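Local coordinates for protein addiction module toxin, RelE/StbE family (Escherichia coli BL21, PDB 4MMJ) that acts as the toxin of a type II toxin-antitoxin system, an mRNA endoribonuclease that cuts at particular lysine codons, inhibits translation elongation and induces bacterial stasis, at residues H26-K31 with H66-W71; G13-D18 with L82-T87. The protein carries 1 engineered substitution. All blocks are in the same frame, centred on the assembly; numbering follows the deposited sequence.

Interaction 1: residues H26-K31 with H66-W71. With SO4 (sulfate ion), chain D; SO4 (sulfate ion), chain B.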
loop_
_atom_site.group_PDB
_atom_site.type_symbol
_atom_site.label_atom_id
_atom_site.label_comp_id
_atom_site.label_asym_id
_atom_site.label_seq_id
_atom_site.Cartn_x
_atom_site.Cartn_y
_atom_site.Cartn_z
ATOM N N HIS A 26 5.232 5.581 -15.546
ATOM C CA HIS A 26 4.208 4.981 -16.413
ATOM C C HIS A 26 3.546 3.743 -15.829
ATOM O O HIS A 26 3.079 2.880 -16.575
ATOM C CB HIS A 26 4.782 4.620 -17.796
ATOM C CG HIS A 26 5.609 5.706 -18.401
ATOM N ND1 HIS A 26 5.108 6.961 -18.669
ATOM C CD2 HIS A 26 6.910 5.730 -18.782
ATOM C CE1 HIS A 26 6.061 7.712 -19.190
ATOM N NE2 HIS A 26 7.162 6.988 -19.273
ATOM N N LYS A 27 3.495 3.642 -14.506
ATOM C CA LYS A 27 2.808 2.510 -13.887
ATOM C C LYS A 27 1.302 2.586 -14.115
ATOM O O LYS A 27 0.737 3.676 -14.282
ATOM C CB LYS A 27 3.120 2.443 -12.388
ATOM C CG LYS A 27 4.628 2.268 -12.108
ATOM C CD LYS A 27 5.230 1.093 -12.863
ATOM C CE LYS A 27 4.595 -0.237 -12.483
ATOM N NZ LYS A 27 5.191 -1.335 -13.304
ATOM N N ASP A 28 0.655 1.423 -14.132
ATOM C CA ASP A 28 -0.795 1.355 -14.293
ATOM C C ASP A 28 -1.491 1.801 -13.007
ATOM O O ASP A 28 -1.810 0.979 -12.144
ATOM C CB ASP A 28 -1.217 -0.071 -14.641
ATOM C CG ASP A 28 -0.762 -0.491 -16.020
ATOM O OD1 ASP A 28 -0.634 0.383 -16.906
ATOM O OD2 ASP A 28 -0.539 -1.702 -16.217
ATOM N N MET A 29 -1.723 3.104 -12.888
ATOM C CA MET A 29 -2.258 3.680 -11.657
ATOM C C MET A 29 -3.639 3.158 -11.264
ATOM O O MET A 29 -3.994 3.166 -10.091
ATOM C CB MET A 29 -2.249 5.216 -11.738
ATOM C CG MET A 29 -0.896 5.798 -12.145
ATOM S SD MET A 29 0.422 5.327 -11.002
ATOM C CE MET A 29 -0.264 5.990 -9.486
ATOM N N ASN A 30 -4.421 2.694 -12.232
ATOM C CA ASN A 30 -5.717 2.117 -11.891
ATOM C C ASN A 30 -5.613 0.867 -11.011
ATOM O O ASN A 30 -6.513 0.595 -10.217
ATOM C CB ASN A 30 -6.544 1.858 -13.157
ATOM C CG ASN A 30 -7.029 3.152 -13.800
ATOM O OD1 ASN A 30 -7.207 4.172 -13.121
ATOM N ND2 ASN A 30 -7.242 3.117 -15.114
ATOM N N LYS A 31 -4.509 0.129 -11.121
ATOM C CA LYS A 31 -4.326 -1.064 -10.294
ATOM C C LYS A 31 -4.119 -0.692 -8.834
ATOM O O LYS A 31 -4.576 -1.397 -7.925
ATOM C CB LYS A 31 -3.145 -1.903 -10.796
ATOM C CG LYS A 31 -3.310 -2.401 -12.229
ATOM C CD LYS A 31 -2.249 -3.453 -12.545
ATOM C CE LYS A 31 -2.361 -4.002 -13.962
ATOM N NZ LYS A 31 -1.311 -5.038 -14.169
ATOM N N HIS A 66 0.889 -6.643 -2.875
ATOM C CA HIS A 66 1.464 -6.491 -4.219
ATOM C C HIS A 66 0.429 -5.972 -5.217
ATOM O O HIS A 66 -0.576 -6.644 -5.490
ATOM C CB HIS A 66 2.039 -7.822 -4.732
ATOM C CG HIS A 66 3.196 -8.332 -3.932
ATOM N ND1 HIS A 66 3.938 -9.435 -4.304
ATOM C CD2 HIS A 66 3.743 -7.896 -2.768
ATOM C CE1 HIS A 66 4.889 -9.650 -3.415
ATOM N NE2 HIS A 66 4.791 -8.729 -2.471
ATOM N N VAL A 67 0.675 -4.783 -5.760
ATOM C CA VAL A 67 -0.111 -4.262 -6.873
ATOM C C VAL A 67 0.297 -5.027 -8.142
ATOM O O VAL A 67 -0.534 -5.342 -9.009
ATOM C CB VAL A 67 0.154 -2.758 -7.068
ATOM C CG1 VAL A 67 -0.784 -2.177 -8.143
ATOM C CG2 VAL A 67 -0.013 -1.999 -5.754
ATOM N N GLU A 68 1.597 -5.297 -8.237
ATOM C CA GLU A 68 2.200 -6.110 -9.302
ATOM C C GLU A 68 3.388 -6.816 -8.655
ATOM O O GLU A 68 3.739 -6.477 -7.517
ATOM C CB GLU A 68 2.673 -5.222 -10.460
ATOM C CG GLU A 68 1.560 -4.519 -11.229
ATOM C CD GLU A 68 2.078 -3.490 -12.208
ATOM O OE1 GLU A 68 3.316 -3.353 -12.337
ATOM O OE2 GLU A 68 1.243 -2.810 -12.846
ATOM N N PRO A 69 4.019 -7.784 -9.359
ATOM C CA PRO A 69 5.114 -8.515 -8.702
ATOM C C PRO A 69 6.242 -7.633 -8.179
ATOM O O PRO A 69 6.837 -7.986 -7.152
ATOM C CB PRO A 69 5.617 -9.451 -9.804
ATOM C CG PRO A 69 4.397 -9.726 -10.611
ATOM C CD PRO A 69 3.667 -8.402 -10.653
ATOM N N ASP A 70 6.519 -6.514 -8.846
ATOM C CA ASP A 70 7.518 -5.562 -8.345
ATOM C C ASP A 70 6.941 -4.173 -8.046
ATOM O O ASP A 70 7.604 -3.146 -8.245
ATOM C CB ASP A 70 8.687 -5.437 -9.322
ATOM C CG ASP A 70 9.891 -4.769 -8.697
ATOM O OD1 ASP A 70 10.181 -5.046 -7.508
ATOM O OD2 ASP A 70 10.533 -3.943 -9.382
ATOM N N TRP A 71 5.700 -4.148 -7.574
ATOM C CA TRP A 71 5.058 -2.900 -7.158
ATOM C C TRP A 71 4.271 -3.207 -5.896
ATOM O O TRP A 71 3.254 -3.907 -5.941
ATOM C CB TRP A 71 4.129 -2.380 -8.263
ATOM C CG TRP A 71 3.500 -1.031 -7.989
ATOM C CD1 TRP A 71 3.723 -0.213 -6.904
ATOM C CD2 TRP A 71 2.534 -0.357 -8.809
ATOM N NE1 TRP A 71 2.957 0.934 -7.016
ATOM C CE2 TRP A 71 2.224 0.870 -8.176
ATOM C CE3 TRP A 71 1.914 -0.667 -10.029
ATOM C CZ2 TRP A 71 1.311 1.787 -8.717
ATOM C CZ3 TRP A 71 0.997 0.244 -10.561
ATOM C CH2 TRP A 71 0.710 1.456 -9.906
HETATM S S SO4 D . 3.645 -12.143 -6.678
HETATM O O1 SO4 D . 4.656 -12.017 -5.627
HETATM O O2 SO4 D . 2.828 -10.928 -6.743
HETATM O O3 SO4 D . 4.313 -12.343 -7.963
HETATM O O4 SO4 D . 2.778 -13.288 -6.399
HETATM S S SO4 B . 7.563 -8.542 -0.597
HETATM O O1 SO4 B . 8.018 -8.916 -1.935
HETATM O O2 SO4 B . 7.427 -7.088 -0.550
HETATM O O3 SO4 B . 8.514 -8.994 0.420
HETATM O O4 SO4 B . 6.274 -9.185 -0.336
#

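Interaction 2: residues G13-D18 with L82-T87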
loop_
_atom_site.group_PDB
_atom_site.type_symbol
_atom_site.label_atom_id
_atom_site.label_comp_id
_atom_site.label_asym_id
_atom_site.label_seq_id
_atom_site.Cartn_x
_atom_site.Cartn_y
_atom_site.Cartn_z
ATOM N N GLY A 13 3.088 11.782 3.766
ATOM C CA GLY A 13 3.665 12.708 2.808
ATOM C C GLY A 13 4.510 11.942 1.811
ATOM O O GLY A 13 4.507 12.235 0.612
ATOM N N GLN A 14 5.228 10.944 2.299
ATOM C CA GLN A 14 6.062 10.161 1.396
ATOM C C GLN A 14 5.200 9.383 0.410
ATOM O O GLN A 14 5.578 9.214 -0.750
ATOM C CB GLN A 14 6.994 9.216 2.149
ATOM C CG GLN A 14 7.922 8.442 1.194
ATOM C CD GLN A 14 8.865 9.363 0.437
ATOM O OE1 GLN A 14 9.546 10.191 1.040
ATOM N NE2 GLN A 14 8.904 9.228 -0.885
ATOM N N PHE A 15 4.034 8.928 0.862
ATOM C CA PHE A 15 3.144 8.184 -0.032
ATOM C C PHE A 15 2.712 9.028 -1.232
ATOM O O PHE A 15 2.699 8.547 -2.382
ATOM C CB PHE A 15 1.932 7.630 0.719
ATOM C CG PHE A 15 0.955 6.927 -0.173
ATOM C CD1 PHE A 15 1.172 5.613 -0.561
ATOM C CD2 PHE A 15 -0.161 7.600 -0.665
ATOM C CE1 PHE A 15 0.270 4.962 -1.422
ATOM C CE2 PHE A 15 -1.072 6.958 -1.517
ATOM C CZ PHE A 15 -0.853 5.640 -1.897
ATOM N N SER A 16 2.371 10.285 -0.976
ATOM C CA SER A 16 1.966 11.176 -2.054
ATOM C C SER A 16 3.101 11.352 -3.063
ATOM O O SER A 16 2.859 11.356 -4.271
ATOM C CB SER A 16 1.501 12.523 -1.505
ATOM O OG SER A 16 0.355 12.344 -0.695
ATOM N N LYS A 17 4.327 11.483 -2.569
ATOM C CA LYS A 17 5.496 11.568 -3.454
ATOM C C LYS A 17 5.681 10.283 -4.260
ATOM O O LYS A 17 5.965 10.325 -5.476
ATOM C CB LYS A 17 6.766 11.858 -2.649
ATOM C CG LYS A 17 6.851 13.284 -2.123
ATOM C CD LYS A 17 8.231 13.555 -1.539
ATOM C CE LYS A 17 8.355 14.997 -1.069
ATOM N NZ LYS A 17 9.779 15.423 -0.949
ATOM N N ASP A 18 5.518 9.150 -3.584
ATOM C CA ASP A 18 5.612 7.837 -4.231
ATOM C C ASP A 18 4.629 7.680 -5.391
ATOM O O ASP A 18 4.962 7.089 -6.425
ATOM C CB ASP A 18 5.350 6.728 -3.209
ATOM C CG ASP A 18 6.507 6.521 -2.243
ATOM O OD1 ASP A 18 7.584 7.136 -2.425
ATOM O OD2 ASP A 18 6.349 5.715 -1.305
ATOM N N LEU A 82 -6.592 3.757 8.704
ATOM C CA LEU A 82 -6.025 3.148 7.509
ATOM C C LEU A 82 -5.075 4.198 6.962
ATOM O O LEU A 82 -5.510 5.294 6.613
ATOM C CB LEU A 82 -7.117 2.865 6.475
ATOM C CG LEU A 82 -6.611 2.575 5.057
ATOM C CD1 LEU A 82 -5.658 1.374 5.055
ATOM C CD2 LEU A 82 -7.774 2.331 4.092
ATOM N N ARG A 83 -3.782 3.886 6.927
ATOM C CA ARG A 83 -2.763 4.856 6.514
ATOM C C ARG A 83 -1.965 4.293 5.355
ATOM O O ARG A 83 -1.313 3.250 5.478
ATOM C CB ARG A 83 -1.812 5.186 7.675
ATOM C CG ARG A 83 -0.697 6.194 7.349
ATOM C CD ARG A 83 0.276 6.324 8.539
ATOM N NE ARG A 83 1.336 7.306 8.304
ATOM C CZ ARG A 83 1.190 8.625 8.438
ATOM N NH1 ARG A 83 0.015 9.131 8.800
ATOM N NH2 ARG A 83 2.216 9.442 8.200
ATOM N N PHE A 84 -2.015 4.984 4.224
ATOM C CA PHE A 84 -1.183 4.592 3.093
ATOM C C PHE A 84 0.214 5.162 3.313
ATOM O O PHE A 84 0.382 6.388 3.388
ATOM C CB PHE A 84 -1.828 5.094 1.799
ATOM C CG PHE A 84 -3.207 4.531 1.570
ATOM C CD1 PHE A 84 -3.362 3.221 1.148
ATOM C CD2 PHE A 84 -4.342 5.296 1.800
ATOM C CE1 PHE A 84 -4.625 2.677 0.947
ATOM C CE2 PHE A 84 -5.605 4.761 1.597
ATOM C CZ PHE A 84 -5.745 3.447 1.167
ATOM N N GLU A 85 1.211 4.278 3.440
ATOM C CA GLU A 85 2.533 4.695 3.914
ATOM C C GLU A 85 3.550 4.904 2.789
ATOM O O GLU A 85 4.198 5.951 2.725
ATOM C CB GLU A 85 3.076 3.710 4.966
ATOM C CG GLU A 85 4.359 4.164 5.642
ATOM C CD GLU A 85 4.171 5.372 6.552
ATOM O OE1 GLU A 85 3.008 5.721 6.879
ATOM O OE2 GLU A 85 5.193 5.975 6.946
ATOM N N ARG A 86 3.694 3.907 1.920
ATOM C CA ARG A 86 4.626 3.989 0.805
ATOM C C ARG A 86 4.123 3.135 -0.366
ATOM O O ARG A 86 3.313 2.217 -0.173
ATOM C CB ARG A 86 6.036 3.528 1.221
ATOM C CG ARG A 86 6.816 4.510 2.106
ATOM C CD ARG A 86 8.289 4.541 1.761
ATOM N NE ARG A 86 8.520 5.091 0.427
ATOM C CZ ARG A 86 9.716 5.176 -0.151
ATOM N NH1 ARG A 86 10.801 4.752 0.487
ATOM N NH2 ARG A 86 9.827 5.688 -1.365
ATOM N N THR A 87 4.606 3.429 -1.569
ATOM C CA THR A 87 4.356 2.538 -2.700
ATOM C C THR A 87 5.474 2.631 -3.732
ATOM O O THR A 87 6.016 3.708 -3.962
ATOM C CB THR A 87 2.954 2.769 -3.336
ATOM O OG1 THR A 87 2.685 1.733 -4.296
ATOM C CG2 THR A 87 2.876 4.142 -4.011
HETATM O O HOH W 1 6.854 5.069 -6.589
#

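Interaction 1: residues H26-K31 with H66-W71
Lys27 and Trp71 meet through the root of the lysine: its CB lies 3.9 Å from the centroid of the Trp71 six-membered ring, 26° off the ring normal, a CH-pi contact over one face. Val67 CG1 sits on the opposite face, offset toward the rim, so the indole is held between aliphatic groups. At the ring edge, close to its plane, Asp28 O approaches Trp71 CZ3 to 3.3 Å. Met29 adds an oblique Met-aromatic contact, its SD 5.2 Å from the same six-membered centroid.

The polar part runs past the indole to Glu68. With CG of Lys27 beside the backbone N, bends at chi2 and chi3 (-53° and -61°) carry the chain along the ring, CE against CE3, and bring NZ to Glu68 OE1 at 2.9 Å, on the syn lone pair. Glu68, extended beyond CG, carries its carboxylate out between the lysines, OE2 on the Lys31 side; the salt bridge there is long, Lys31 NZ to Glu68 OE2 3.6 Å. The straight Lys31 chain crosses the glutamate at about a right angle, while its CB packs on Val67 CG1 at 3.6 Å.

The segment 66-71 keeps its shape through a type I turn, Glu68 to Trp71, and a classic bulge in which Val67 N and Glu68 N both bond Trp71 O. His66 does not touch 26-31; it holds two sulfates, probably from the crystallisation liquor, NE2 donating to O4 of one at 2.6 Å and ND1 to the other. Thus the turn between strands 63-66 and 71-77 is joined to the loop leading into helix 29-40 and to its first turn, where Leu32 also touches Val67 and Trp71, while Met29 reaches back to Val19 and Ala22 of helix 13-24.

Interaction 2: residues G13-D18 with L82-T87
Helix 13-18 passes strand 82-87 with its axis 6.3 Å away at closest and 49° between the chain directions, and the CA atoms of Phe15 and Arg86 come within 4.5 Å. Asp18 receives most of the polar contact. Arg86 grips its carboxylate side-on, NE to OD2 at 2.8 Å (167° at the hydrogen) and NH2 to OD1 at 2.9 Å. Although the Arg86 CB points away overall, it already touches Asp18 OD2, and bends at chi2 and chi3 bring the guanidinium in. Thr87 N also donates to OD2, on the anti side, at 2.9 Å, while Gln14 NE2 reaches OD1 from the face opposite to Arg86 NH2. Each carboxylate oxygen therefore accepts two donors, which should fix its rotation and probably favours the charged form.

The classic beta bulge at Glu85 and Arg86, both facing Ile74, lies where the helix packs on the mixed sheet of this RelE-family fold. One turn earlier on the helix, Phe15, its CG anti to the backbone N (chi1 177°), sends its ring toward the strand, flat against Phe84 CB, which stands 3.6 Å from the ring centroid, almost on the normal. The two phenyl rings meet obliquely. Thr87 CG2 touches both Phe15 CE1 and Asp18 CB, whereas its OG1 is bonded to Ile72 O. Leu73 and Met36 touch both phenylalanines, and a water donates to Asp18 O and Thr87 O.

Overall arrangement
Interaction 2 is the more interior: four of its seven touching residues are buried, against one of seven in interaction 1, a surface contact. Their centres lie 14 Å apart, and they join directly: Trp71 NE1 and Thr87 OG1 are probably hydrogen-bonded at 2.8 Å. The elements differ: helix 13-24 lies on strand 81-88 in interaction 2, whereas the lead-in and start of helix 29-40 meet the turn before strand 71-77 in interaction 1. The two helices are consecutive, and interaction 1 is nested within the loop closed by interaction 2. Charge differs: interaction 1 shares a glutamate between two lysines, one bridge short and one long, whereas interaction 2 surrounds one buried aspartate with short bonds beside an aromatic centre.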